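Local structure of LYND (Lyngbya aestuarii, 4V1T) at residues L81-P86 with A102-A107; A93-E98 with I264-V269; A444-L449 with H504-T509; H452-L457 with P482-A487; H627-I632 with K691-D696. The protein probably catalyses ATP-dependent cyclodehydration of peptide side chains to azoline heterocycles, as do other YcaO cyclodehydratases. All blocks are in the same frame, centred on the assembly; numbering follows the deposited sequence.

Contact 1: L81-P86 with A102-A107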
# COMPACT_ATOMS: atom_id res chain seq x y z
N LEU B 81 -3.06 2.22 -36.94
CA LEU B 81 -2.82 3.14 -38.05
C LEU B 81 -3.41 4.50 -37.72
O LEU B 81 -4.42 4.59 -37.02
CB LEU B 81 -3.44 2.60 -39.34
CG LEU B 81 -3.10 3.36 -40.63
CD1 LEU B 81 -1.65 3.15 -41.01
CD2 LEU B 81 -4.02 2.92 -41.76
N THR B 82 -2.77 5.55 -38.22
CA THR B 82 -3.31 6.90 -38.07
C THR B 82 -2.81 7.82 -39.17
O THR B 82 -1.83 7.54 -39.85
CB THR B 82 -2.94 7.50 -36.68
OG1 THR B 82 -3.58 8.77 -36.52
CG2 THR B 82 -1.42 7.67 -36.53
N GLU B 83 -3.52 8.92 -39.33
CA GLU B 83 -3.08 10.00 -40.20
C GLU B 83 -1.90 10.70 -39.54
O GLU B 83 -1.89 10.90 -38.32
CB GLU B 83 -4.24 10.98 -40.41
CG GLU B 83 -4.26 11.69 -41.74
CD GLU B 83 -5.26 12.83 -41.76
OE1 GLU B 83 -6.16 12.85 -40.88
OE2 GLU B 83 -5.15 13.70 -42.64
N ALA B 84 -0.90 11.08 -40.33
CA ALA B 84 0.22 11.84 -39.79
C ALA B 84 -0.10 13.33 -39.79
O ALA B 84 -0.80 13.82 -40.67
CB ALA B 84 1.48 11.57 -40.59
N ALA B 85 0.41 14.04 -38.78
CA ALA B 85 0.23 15.49 -38.67
C ALA B 85 1.52 16.19 -39.06
O ALA B 85 2.47 16.21 -38.27
CB ALA B 85 -0.17 15.86 -37.26
N PRO B 86 1.56 16.78 -40.26
CA PRO B 86 2.81 17.38 -40.77
C PRO B 86 3.40 18.44 -39.85
O PRO B 86 4.61 18.60 -39.82
CB PRO B 86 2.39 18.01 -42.10
CG PRO B 86 1.17 17.26 -42.51
CD PRO B 86 0.47 16.89 -41.25
N ALA B 102 -4.82 10.72 -31.98
CA ALA B 102 -4.35 10.88 -33.36
C ALA B 102 -3.59 12.20 -33.48
O ALA B 102 -4.11 13.23 -33.07
CB ALA B 102 -5.52 10.84 -34.33
N PRO B 103 -2.37 12.17 -34.03
CA PRO B 103 -1.58 13.40 -34.05
C PRO B 103 -2.25 14.61 -34.72
O PRO B 103 -2.04 15.72 -34.25
CB PRO B 103 -0.31 12.99 -34.80
CG PRO B 103 -0.57 11.65 -35.37
CD PRO B 103 -1.61 11.02 -34.54
N PRO B 104 -3.04 14.42 -35.79
CA PRO B 104 -3.71 15.61 -36.32
C PRO B 104 -4.75 16.19 -35.36
O PRO B 104 -4.99 17.39 -35.36
CB PRO B 104 -4.38 15.10 -37.60
CG PRO B 104 -4.47 13.64 -37.44
CD PRO B 104 -3.27 13.25 -36.66
N VAL B 105 -5.38 15.33 -34.55
CA VAL B 105 -6.29 15.79 -33.51
C VAL B 105 -5.56 16.56 -32.42
O VAL B 105 -6.04 17.58 -31.93
CB VAL B 105 -7.06 14.61 -32.87
CG1 VAL B 105 -7.86 15.07 -31.66
CG2 VAL B 105 -7.97 13.94 -33.90
N ALA B 106 -4.39 16.06 -32.04
CA ALA B 106 -3.57 16.72 -31.02
C ALA B 106 -3.10 18.08 -31.51
O ALA B 106 -3.09 19.05 -30.75
CB ALA B 106 -2.37 15.85 -30.66
N ALA B 107 -2.71 18.15 -32.77
CA ALA B 107 -2.21 19.40 -33.35
C ALA B 107 -3.28 20.49 -33.30
O ALA B 107 -2.98 21.65 -33.03
CB ALA B 107 -1.77 19.16 -34.78
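With chi1 at -175°, Thr82 sets OG1 anti to its own N and beside the carbonyl carbon, which turns the hydroxyl toward Ala102 and Pro103. Thr82 OG1 lies 3.6 Å from Ala102 CB and as near to Pro103 CD, while CG2 brushes that same ring carbon. Here strand 81-83, at the edge of the three-stranded sheet of the winged helix-turn-helix region, meets the first turn of helix 103-109. The hydroxyl is spent within its own strand: Thr82 OG1 donates to Glu83 O at 3.3 Å, tilted 25° from the carbonyl plane. The same Glu83 O lies 3.3 Å from Pro103 CG and 3.2 Å from Pro104 CD. Further on, Ala85 CB rests on the peptide joining the two prolines, 3.5 Å from Pro103 C, and reaches Pro103 CB at 3.8 Å. Replacing Thr82 with alanine removes OG1 and CG2, which would probably cost Glu83 O its hydroxyl donor and open a gap beside Ala102 and Pro103. Prolines carry no N-H to offer, which fits a join made by ring carbons and methyls, with Thr82 OG1 bonded inside its own segment and the backbones of Thr82 and Ala84 bonded to strand 6-9.

Contact 2: A93-E98 with I264-V269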
# COMPACT_ATOMS: atom_id res chain seq x y z
N ALA B 93 4.43 14.06 -31.88
CA ALA B 93 3.38 13.17 -32.36
C ALA B 93 3.39 11.87 -31.58
O ALA B 93 2.33 11.32 -31.27
CB ALA B 93 3.54 12.90 -33.85
N ALA B 94 4.59 11.37 -31.28
CA ALA B 94 4.74 10.12 -30.54
C ALA B 94 4.18 10.24 -29.13
O ALA B 94 3.58 9.32 -28.61
CB ALA B 94 6.20 9.71 -30.50
N PHE B 95 4.39 11.39 -28.51
CA PHE B 95 3.88 11.62 -27.17
C PHE B 95 2.37 11.50 -27.14
O PHE B 95 1.79 10.88 -26.25
CB PHE B 95 4.32 12.99 -26.64
CG PHE B 95 3.98 13.20 -25.20
CD1 PHE B 95 4.87 12.82 -24.20
CD2 PHE B 95 2.78 13.76 -24.83
CE1 PHE B 95 4.56 13.01 -22.88
CE2 PHE B 95 2.46 13.94 -23.49
CZ PHE B 95 3.35 13.57 -22.52
N TRP B 96 1.72 12.08 -28.15
CA TRP B 96 0.27 12.11 -28.21
C TRP B 96 -0.33 10.80 -28.69
O TRP B 96 -1.39 10.39 -28.22
CB TRP B 96 -0.19 13.29 -29.07
CG TRP B 96 0.21 14.60 -28.44
CD1 TRP B 96 1.03 15.55 -28.97
CD2 TRP B 96 -0.17 15.08 -27.15
NE1 TRP B 96 1.18 16.59 -28.09
CE2 TRP B 96 0.46 16.33 -26.96
CE3 TRP B 96 -0.97 14.58 -26.13
CZ2 TRP B 96 0.30 17.09 -25.80
CZ3 TRP B 96 -1.13 15.32 -24.97
CH2 TRP B 96 -0.50 16.57 -24.82
N SER B 97 0.36 10.13 -29.61
CA SER B 97 -0.13 8.84 -30.11
C SER B 97 -0.04 7.80 -29.01
O SER B 97 -0.84 6.89 -28.95
CB SER B 97 0.63 8.37 -31.35
OG SER B 97 2.03 8.29 -31.13
N GLU B 98 0.95 7.96 -28.13
CA GLU B 98 1.13 7.04 -27.01
C GLU B 98 -0.00 7.19 -26.00
O GLU B 98 -0.34 6.25 -25.28
CB GLU B 98 2.47 7.27 -26.34
CG GLU B 98 2.94 6.10 -25.50
CD GLU B 98 4.28 6.35 -24.88
OE1 GLU B 98 4.32 7.10 -23.89
OE2 GLU B 98 5.29 5.81 -25.37
N ILE B 264 -0.85 20.95 -18.63
CA ILE B 264 -1.72 21.89 -19.30
C ILE B 264 -2.04 21.37 -20.70
O ILE B 264 -3.19 21.35 -21.12
CB ILE B 264 -1.09 23.29 -19.37
CG1 ILE B 264 -1.16 23.96 -18.00
CG2 ILE B 264 -1.82 24.17 -20.39
CD1 ILE B 264 -0.20 25.13 -17.82
N ALA B 265 -1.00 20.94 -21.41
CA ALA B 265 -1.15 20.38 -22.75
C ALA B 265 -2.04 19.15 -22.74
O ALA B 265 -2.92 19.00 -23.57
CB ALA B 265 0.21 20.04 -23.33
N LYS B 266 -1.81 18.27 -21.77
CA LYS B 266 -2.58 17.05 -21.67
C LYS B 266 -4.03 17.35 -21.38
O LYS B 266 -4.92 16.65 -21.87
CB LYS B 266 -2.00 16.14 -20.59
CG LYS B 266 -0.75 15.38 -21.02
CD LYS B 266 -0.54 14.12 -20.21
CE LYS B 266 0.08 14.42 -18.87
NZ LYS B 266 -0.29 13.42 -17.85
N TRP B 267 -4.29 18.39 -20.60
CA TRP B 267 -5.67 18.78 -20.32
C TRP B 267 -6.40 19.32 -21.55
O TRP B 267 -7.52 18.91 -21.84
CB TRP B 267 -5.76 19.83 -19.20
CG TRP B 267 -7.15 20.32 -19.08
CD1 TRP B 267 -7.63 21.52 -19.52
CD2 TRP B 267 -8.27 19.61 -18.55
NE1 TRP B 267 -8.97 21.61 -19.28
CE2 TRP B 267 -9.39 20.45 -18.68
CE3 TRP B 267 -8.43 18.36 -17.97
CZ2 TRP B 267 -10.66 20.08 -18.24
CZ3 TRP B 267 -9.69 17.98 -17.54
CH2 TRP B 267 -10.79 18.84 -17.68
N ILE B 268 -5.76 20.24 -22.27
CA ILE B 268 -6.41 20.88 -23.41
C ILE B 268 -6.66 19.86 -24.52
O ILE B 268 -7.69 19.94 -25.22
CB ILE B 268 -5.61 22.08 -23.98
CG1 ILE B 268 -4.20 21.65 -24.38
CG2 ILE B 268 -5.54 23.19 -22.94
CD1 ILE B 268 -3.39 22.72 -25.08
N VAL B 269 -5.75 18.90 -24.67
CA VAL B 269 -5.92 17.86 -25.70
C VAL B 269 -7.10 16.98 -25.33
O VAL B 269 -7.99 16.71 -26.15
CB VAL B 269 -4.65 17.02 -25.87
CG1 VAL B 269 -4.93 15.75 -26.68
CG2 VAL B 269 -3.57 17.85 -26.53
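Trp96 spans a helix-helix crossing, leaving helix 90-98 to lie against Ala265, Lys266 and Val269 of helix 250-275. The short axes pass at 12.2 Å with a signed crossing angle of -57°, a separation wide enough for an indole to fill. Starting at CB, the chain turns so that CG is anti to the carbonyl carbon (chi1 -64°), and Trp96 CG packs at 3.6 Å on Ala106 CB of helix 103-109. Next along the ring, CD2 sits in plane at the edge of the Phe95 ring, whose own CD2 lies over one indole face. Val269 takes the opposite face: its CG2 makes a CH-pi contact, 3.9 Å from the centroid of the Trp96 six-membered ring and 16° off the normal. At the far rim, Trp96 CZ2 meets Ala265 CB at 3.8 Å, and Trp96 CZ3 meets Lys266 CG at 4.0 Å. Lysine lends only its aliphatic part here, since Lys266 NZ turns away to a salt bridge with Glu263 and a hydrogen bond to Ser296 O of the second subunit. Leu249 of that subunit also packs on Phe95 and Trp96. The indole tip ends against the helix backbone, Trp96 CH2 standing 3.7 Å from Ala265 C.

Contact 3: A444-L449 with H504-T509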
# COMPACT_ATOMS: atom_id res chain seq x y z
N ALA B 444 -38.43 26.15 27.06
CA ALA B 444 -39.87 26.22 27.23
C ALA B 444 -40.63 25.99 25.93
O ALA B 444 -41.59 25.21 25.90
CB ALA B 444 -40.27 27.56 27.84
N GLU B 445 -40.21 26.66 24.86
CA GLU B 445 -40.95 26.62 23.59
C GLU B 445 -41.01 25.19 23.06
O GLU B 445 -42.00 24.79 22.45
CB GLU B 445 -40.32 27.53 22.54
CG GLU B 445 -39.70 28.81 23.08
CD GLU B 445 -39.33 29.79 22.00
OE1 GLU B 445 -38.43 29.47 21.19
OE2 GLU B 445 -39.93 30.87 21.95
N LEU B 446 -39.95 24.43 23.29
CA LEU B 446 -39.88 23.04 22.84
C LEU B 446 -40.59 22.12 23.83
O LEU B 446 -41.08 21.05 23.45
CB LEU B 446 -38.43 22.61 22.67
CG LEU B 446 -37.59 23.43 21.69
CD1 LEU B 446 -36.20 22.83 21.56
CD2 LEU B 446 -38.26 23.53 20.32
N GLY B 447 -40.61 22.52 25.09
CA GLY B 447 -41.31 21.78 26.13
C GLY B 447 -40.69 20.43 26.44
O GLY B 447 -39.59 20.36 26.99
N ASP B 448 -41.40 19.37 26.07
CA ASP B 448 -41.06 18.01 26.48
C ASP B 448 -40.23 17.24 25.45
O ASP B 448 -39.59 16.24 25.78
CB ASP B 448 -42.33 17.22 26.81
CG ASP B 448 -42.86 17.52 28.20
OD1 ASP B 448 -42.04 17.61 29.14
OD2 ASP B 448 -44.09 17.67 28.35
N LEU B 449 -40.23 17.70 24.21
CA LEU B 449 -39.33 17.14 23.21
C LEU B 449 -37.88 17.49 23.54
O LEU B 449 -36.95 16.81 23.12
CB LEU B 449 -39.70 17.64 21.82
CG LEU B 449 -41.09 17.27 21.31
CD1 LEU B 449 -41.33 17.98 19.98
CD2 LEU B 449 -41.23 15.76 21.16
N HIS B 504 -38.56 12.69 16.92
CA HIS B 504 -37.46 13.63 17.12
C HIS B 504 -37.51 14.25 18.51
O HIS B 504 -38.54 14.73 18.94
CB HIS B 504 -37.50 14.74 16.07
CG HIS B 504 -37.03 14.31 14.71
ND1 HIS B 504 -35.71 14.02 14.45
CD2 HIS B 504 -37.69 14.13 13.55
CE1 HIS B 504 -35.58 13.68 13.18
NE2 HIS B 504 -36.77 13.74 12.61
N LYS B 505 -36.38 14.21 19.20
CA LYS B 505 -36.18 14.98 20.42
C LYS B 505 -35.16 16.07 20.13
O LYS B 505 -34.75 16.24 18.97
CB LYS B 505 -35.71 14.08 21.56
CG LYS B 505 -36.67 12.95 21.93
CD LYS B 505 -38.02 13.48 22.39
CE LYS B 505 -38.85 12.38 23.04
NZ LYS B 505 -38.66 12.34 24.51
N TYR B 506 -34.77 16.82 21.16
CA TYR B 506 -33.83 17.92 20.98
C TYR B 506 -32.81 18.01 22.11
O TYR B 506 -33.16 17.99 23.30
CB TYR B 506 -34.58 19.25 20.90
CG TYR B 506 -35.37 19.42 19.64
CD1 TYR B 506 -34.76 19.89 18.47
CD2 TYR B 506 -36.72 19.12 19.60
CE1 TYR B 506 -35.49 20.05 17.30
CE2 TYR B 506 -37.45 19.27 18.44
CZ TYR B 506 -36.84 19.73 17.29
OH TYR B 506 -37.58 19.88 16.14
N LEU B 507 -31.54 18.10 21.72
CA LEU B 507 -30.45 18.39 22.63
C LEU B 507 -29.79 19.69 22.21
O LEU B 507 -29.85 20.06 21.03
CB LEU B 507 -29.40 17.27 22.64
CG LEU B 507 -29.71 16.05 23.49
CD1 LEU B 507 -30.54 15.07 22.70
CD2 LEU B 507 -28.44 15.37 23.96
N PRO B 508 -29.14 20.39 23.16
CA PRO B 508 -28.37 21.57 22.74
C PRO B 508 -27.29 21.17 21.72
O PRO B 508 -26.65 20.14 21.87
CB PRO B 508 -27.77 22.10 24.04
CG PRO B 508 -27.95 21.03 25.06
CD PRO B 508 -29.12 20.21 24.62
N THR B 509 -27.11 21.99 20.69
CA THR B 509 -26.14 21.74 19.64
C THR B 509 -24.74 21.58 20.24
O THR B 509 -23.91 20.85 19.70
CB THR B 509 -26.15 22.87 18.60
OG1 THR B 509 -27.48 23.05 18.09
CG2 THR B 509 -25.24 22.56 17.43
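Leu446 opens the contact with Tyr506, and it also begins the type II' beta turn, Leu446 to Leu449, by which helix 443-446 gives way to a loop running beside strand 503-508. Its CG is anti to the carbonyl carbon (chi1 -58°), and the branch CD1 crosses the tyrosine side chain at about a right angle, 4.0 Å from Tyr506 CB and near CG as well. Trp493 and Ala441, on neighbouring strands, touch the same leucine. Gly447 follows as the first residue to leave the helix; its positive phi suits the second position of such a turn and by itself favours glycine. Asp448 is the third residue of the turn and directs its carboxylate away from the strand. Leu449 makes the main connection. Its carbonyl oxygen accepts the backbone of the strand, Tyr506 N to Leu449 O at 2.9 Å; the donor stands 36° above the carbonyl plane, and the bond is also bent, with an N-H...O angle of 138°. Lys505, folded back at chi2, brings its methylenes to the same oxygen, with Lys505 CB 3.4 Å from Leu449 O. A further backbone bond joins Tyr506 to Ile451. The Leu449 side chain crosses that of Lys505 at about a right angle: Leu449 CB meets the edge of the tyrosine ring, in its plane, 4.0 Å from Tyr506 CD2, and Leu449 CD2 comes to rest 3.6 Å from His504 O.

Contact 4: H452-L457 with P482-A487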
# COMPACT_ATOMS: atom_id res chain seq x y z
N HIS B 452 -32.98 18.42 28.75
CA HIS B 452 -32.12 19.33 29.51
C HIS B 452 -30.69 18.78 29.47
O HIS B 452 -30.48 17.59 29.69
CB HIS B 452 -32.61 19.46 30.95
CG HIS B 452 -32.10 20.67 31.65
ND1 HIS B 452 -30.80 20.79 32.09
CD2 HIS B 452 -32.73 21.82 32.01
CE1 HIS B 452 -30.65 21.96 32.69
NE2 HIS B 452 -31.80 22.60 32.65
N PRO B 453 -29.70 19.65 29.19
CA PRO B 453 -28.32 19.18 29.09
C PRO B 453 -27.83 18.45 30.35
O PRO B 453 -26.98 17.57 30.25
CB PRO B 453 -27.51 20.46 28.85
CG PRO B 453 -28.41 21.58 29.25
CD PRO B 453 -29.79 21.10 28.95
N GLU B 454 -28.37 18.80 31.51
CA GLU B 454 -27.94 18.19 32.77
C GLU B 454 -28.34 16.72 32.88
O GLU B 454 -27.75 15.97 33.65
CB GLU B 454 -28.51 18.97 33.96
CG GLU B 454 -27.92 20.36 34.09
CD GLU B 454 -28.37 21.08 35.36
OE1 GLU B 454 -28.64 20.41 36.38
OE2 GLU B 454 -28.45 22.31 35.34
N GLN B 455 -29.33 16.31 32.10
CA GLN B 455 -29.71 14.90 32.04
C GLN B 455 -28.61 14.05 31.39
O GLN B 455 -28.53 12.83 31.61
CB GLN B 455 -31.01 14.74 31.25
CG GLN B 455 -32.23 15.24 31.98
CD GLN B 455 -33.49 15.00 31.18
OE1 GLN B 455 -33.84 13.85 30.89
NE2 GLN B 455 -34.17 16.08 30.79
N CYS B 456 -27.76 14.68 30.60
CA CYS B 456 -26.68 13.97 29.94
C CYS B 456 -25.38 14.12 30.71
O CYS B 456 -24.66 13.14 30.88
CB CYS B 456 -26.51 14.49 28.52
SG CYS B 456 -27.99 14.26 27.52
N LEU B 457 -25.10 15.33 31.19
CA LEU B 457 -23.84 15.62 31.85
C LEU B 457 -23.75 14.94 33.21
O LEU B 457 -22.77 14.27 33.50
CB LEU B 457 -23.65 17.13 32.01
CG LEU B 457 -23.63 17.94 30.71
CD1 LEU B 457 -23.61 19.43 31.01
CD2 LEU B 457 -22.45 17.55 29.82
N PRO B 482 -18.68 22.51 33.24
CA PRO B 482 -19.12 23.73 32.57
C PRO B 482 -19.97 24.61 33.47
O PRO B 482 -20.36 24.18 34.55
CB PRO B 482 -19.95 23.21 31.39
CG PRO B 482 -20.26 21.78 31.68
CD PRO B 482 -19.55 21.37 32.94
N GLN B 483 -20.23 25.83 33.03
CA GLN B 483 -21.16 26.71 33.72
C GLN B 483 -22.54 26.07 33.68
O GLN B 483 -22.79 25.15 32.89
CB GLN B 483 -21.19 28.10 33.07
CG GLN B 483 -19.84 28.80 32.99
CD GLN B 483 -19.88 30.02 32.10
OE1 GLN B 483 -20.94 30.53 31.77
NE2 GLN B 483 -18.71 30.49 31.68
N ARG B 484 -23.45 26.56 34.52
CA ARG B 484 -24.80 26.01 34.54
C ARG B 484 -25.57 26.45 33.32
O ARG B 484 -25.29 27.46 32.72
CB ARG B 484 -25.54 26.41 35.82
CG ARG B 484 -25.14 25.58 37.03
CD ARG B 484 -26.21 25.59 38.09
NE ARG B 484 -27.02 24.37 38.06
CZ ARG B 484 -26.94 23.37 38.94
NH1 ARG B 484 -26.08 23.40 39.95
NH2 ARG B 484 -27.74 22.32 38.80
N PHE B 485 -26.56 25.65 32.96
CA PHE B 485 -27.42 25.97 31.84
C PHE B 485 -28.53 26.93 32.25
O PHE B 485 -29.46 26.54 32.96
CB PHE B 485 -28.03 24.69 31.31
CG PHE B 485 -28.99 24.90 30.19
CD1 PHE B 485 -28.53 25.32 28.96
CD2 PHE B 485 -30.34 24.68 30.36
CE1 PHE B 485 -29.40 25.51 27.93
CE2 PHE B 485 -31.22 24.88 29.33
CZ PHE B 485 -30.75 25.30 28.11
N ASP B 486 -28.43 28.18 31.81
CA ASP B 486 -29.50 29.17 31.99
C ASP B 486 -30.65 28.90 31.02
O ASP B 486 -30.61 29.29 29.85
CB ASP B 486 -28.97 30.59 31.81
CG ASP B 486 -30.01 31.65 32.10
OD1 ASP B 486 -31.09 31.32 32.64
OD2 ASP B 486 -29.76 32.84 31.81
N ALA B 487 -31.69 28.23 31.52
CA ALA B 487 -32.80 27.80 30.69
C ALA B 487 -33.60 28.98 30.13
O ALA B 487 -34.41 28.81 29.21
CB ALA B 487 -33.71 26.88 31.47
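His452 and Pro453 close on the ring of Phe485, and the aromatic contacts come first. Phe485 holds CG anti to its backbone N (chi1 177°), which carries the ring across to the start of helix 454-457. Its edge points at the imidazole face in a T-shaped pair, the His452 and Phe485 centroids 5.0 Å apart and the planes at 83°; His452 NE2 is the near atom, 3.4 Å from Phe485 CD2. Pro453 lies over a face of the phenyl ring, in a CH-pi contact that puts Pro453 CG 3.8 Å from the Phe485 centroid. Phe524 adds another edge-to-face partner, and Leu443 packs on both Phe485 and His452. The charged contact is looser: Glu454 OE1 and Arg484 NH2 form a salt bridge at 3.2 Å; the hydrogen bond within it is weak, and the carboxylate and guanidinium planes stand 63° apart. A further apolar contact lies at the last residue of the segment, where Leu457 CD1 and Pro482 CG meet tip to tip at 4.1 Å. One bond within the first segment steadies the imidazole: Glu454 N donates to His452 ND1 at 3.2 Å, in the ring plane, which limits rotation of the ring that receives Phe485. The whole is a side-chain-capped helix start, with an irregular loop of the YcaO domain packed against it through proline and aromatic rings.

Contact 5: H627-I632 with K691-D696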
# COMPACT_ATOMS: atom_id res chain seq x y z
N HIS B 627 -19.63 -5.49 24.32
CA HIS B 627 -20.22 -6.03 23.10
C HIS B 627 -21.24 -7.07 23.51
O HIS B 627 -21.20 -7.55 24.64
CB HIS B 627 -19.14 -6.65 22.21
CG HIS B 627 -19.54 -6.77 20.77
ND1 HIS B 627 -20.08 -7.93 20.25
CD2 HIS B 627 -19.47 -5.89 19.75
CE1 HIS B 627 -20.33 -7.75 18.96
NE2 HIS B 627 -19.97 -6.52 18.64
N LEU B 628 -22.18 -7.40 22.63
CA LEU B 628 -23.15 -8.44 22.94
C LEU B 628 -22.42 -9.77 23.08
O LEU B 628 -22.77 -10.61 23.90
CB LEU B 628 -24.26 -8.51 21.88
CG LEU B 628 -25.31 -7.38 21.94
CD1 LEU B 628 -26.26 -7.47 20.76
CD2 LEU B 628 -26.09 -7.40 23.24
N ASP B 629 -21.38 -9.94 22.27
CA ASP B 629 -20.54 -11.13 22.29
C ASP B 629 -19.37 -10.90 23.24
O ASP B 629 -18.51 -10.07 22.96
CB ASP B 629 -20.02 -11.43 20.88
CG ASP B 629 -19.27 -12.76 20.80
OD1 ASP B 629 -18.86 -13.30 21.85
OD2 ASP B 629 -19.09 -13.26 19.67
N PRO B 630 -19.33 -11.65 24.36
CA PRO B 630 -18.30 -11.39 25.38
C PRO B 630 -16.90 -11.65 24.86
O PRO B 630 -15.95 -11.03 25.34
CB PRO B 630 -18.66 -12.37 26.50
CG PRO B 630 -19.40 -13.46 25.82
CD PRO B 630 -20.17 -12.81 24.72
N THR B 631 -16.78 -12.55 23.89
CA THR B 631 -15.50 -12.82 23.26
C THR B 631 -14.96 -11.55 22.61
O THR B 631 -13.78 -11.21 22.78
CB THR B 631 -15.62 -13.94 22.20
OG1 THR B 631 -16.02 -15.17 22.83
CG2 THR B 631 -14.31 -14.16 21.50
N ILE B 632 -15.82 -10.84 21.90
CA ILE B 632 -15.43 -9.61 21.22
C ILE B 632 -15.18 -8.50 22.25
O ILE B 632 -14.28 -7.68 22.08
CB ILE B 632 -16.49 -9.13 20.21
CG1 ILE B 632 -16.90 -10.26 19.24
CG2 ILE B 632 -15.99 -7.91 19.44
CD1 ILE B 632 -15.75 -10.94 18.52
N LYS B 691 -26.15 -15.57 25.37
CA LYS B 691 -26.02 -15.14 23.99
C LYS B 691 -27.26 -14.37 23.55
O LYS B 691 -28.37 -14.91 23.55
CB LYS B 691 -25.80 -16.37 23.10
CG LYS B 691 -25.63 -16.09 21.62
CD LYS B 691 -25.30 -17.39 20.88
CE LYS B 691 -25.04 -17.16 19.40
NZ LYS B 691 -24.70 -18.44 18.71
N ARG B 692 -27.08 -13.10 23.18
CA ARG B 692 -28.20 -12.24 22.80
C ARG B 692 -27.97 -11.44 21.51
O ARG B 692 -28.66 -10.45 21.26
CB ARG B 692 -28.51 -11.28 23.94
CG ARG B 692 -28.94 -11.98 25.22
CD ARG B 692 -29.66 -11.03 26.16
NE ARG B 692 -28.77 -10.01 26.71
CZ ARG B 692 -29.16 -9.02 27.51
NH1 ARG B 692 -30.44 -8.90 27.85
NH2 ARG B 692 -28.28 -8.13 27.96
N TRP B 693 -27.02 -11.89 20.70
CA TRP B 693 -26.75 -11.25 19.41
C TRP B 693 -27.22 -12.15 18.27
O TRP B 693 -27.16 -13.38 18.38
CB TRP B 693 -25.25 -10.95 19.25
CG TRP B 693 -24.41 -12.17 19.07
CD1 TRP B 693 -24.11 -12.80 17.89
CD2 TRP B 693 -23.75 -12.91 20.10
NE1 TRP B 693 -23.32 -13.89 18.13
CE2 TRP B 693 -23.07 -13.98 19.47
CE3 TRP B 693 -23.66 -12.78 21.49
CZ2 TRP B 693 -22.32 -14.91 20.19
CZ3 TRP B 693 -22.92 -13.70 22.20
CH2 TRP B 693 -22.26 -14.75 21.55
N SER B 694 -27.67 -11.53 17.19
CA SER B 694 -28.15 -12.25 16.01
C SER B 694 -27.10 -12.21 14.91
O SER B 694 -25.92 -12.00 15.20
CB SER B 694 -29.45 -11.63 15.51
OG SER B 694 -29.20 -10.38 14.90
N ASP B 695 -27.52 -12.40 13.66
CA ASP B 695 -26.64 -12.21 12.51
C ASP B 695 -27.06 -10.99 11.72
O ASP B 695 -26.62 -10.77 10.59
CB ASP B 695 -26.66 -13.45 11.62
CG ASP B 695 -25.88 -14.61 12.21
OD1 ASP B 695 -24.64 -14.60 12.11
OD2 ASP B 695 -26.51 -15.53 12.78
N ASP B 696 -27.94 -10.19 12.32
CA ASP B 696 -28.40 -8.96 11.72
C ASP B 696 -28.03 -7.80 12.63
O ASP B 696 -28.40 -7.79 13.80
CB ASP B 696 -29.90 -8.99 11.49
CG ASP B 696 -30.37 -7.92 10.53
OD1 ASP B 696 -29.78 -6.82 10.53
OD2 ASP B 696 -31.33 -8.18 9.78
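Asp629 lies flat on the indole of Trp693, and this stacking is the principal interaction. Its carboxylate and the ring are within 6° of parallel, with Asp629 CG 3.7 Å from Trp693 CH2, while Asp629 CB makes a CH-pi contact 3.8 Å from the centroid of the Trp693 six-membered ring. On the opposite face lies Lys691 CG. Trp693 reaches this position with CG between the backbone N and the carbonyl carbon (chi1 70°), which folds the ring over the start of helix 630-649. Apolar contacts flank the stack: Leu628 CB meets Trp693 CB at 3.7 Å, and Pro630 CD meets Trp693 CZ3 at 3.8 Å. Hydrogen bonds act within the first segment. Asp629 is the N-cap, its OD1 accepting from Thr631 N at 3.0 Å, and Asp629 N donates to His627 ND1 at 3.1 Å. His343 packs edge-to-face on both Trp693 and His627. A serine in place of Trp693 would probably strip the Asp629 carboxylate of its flat cover and open a gap beside Leu628 and Pro630. The carboxylate is thus held from two sides, the indole covering one face and Thr631 N approaching OD1 from above the other, and its charge is likely to be eased by the helix end it caps.

In the fold
The five contacts form three groups in the chain. Contacts 1 and 2 use successive elements, strand 81-83, helix 90-98 and helix 103-109, and touch, yet differ in depth: contact 1 is partly buried and proline-rich, whereas contact 2 is fully buried, tryptophan-centred and the one within reach of the second subunit. Some 60 and 63 Å from contact 2, between centres, contacts 3 and 4 adjoin in the YcaO region. Contact 3, at the surface, has a backbone hydrogen bond to a strand; contact 4, partly buried, relies on rings and a salt bridge. Contact 5, in the same YcaO region but separate, stacks a capping carboxylate on an indole.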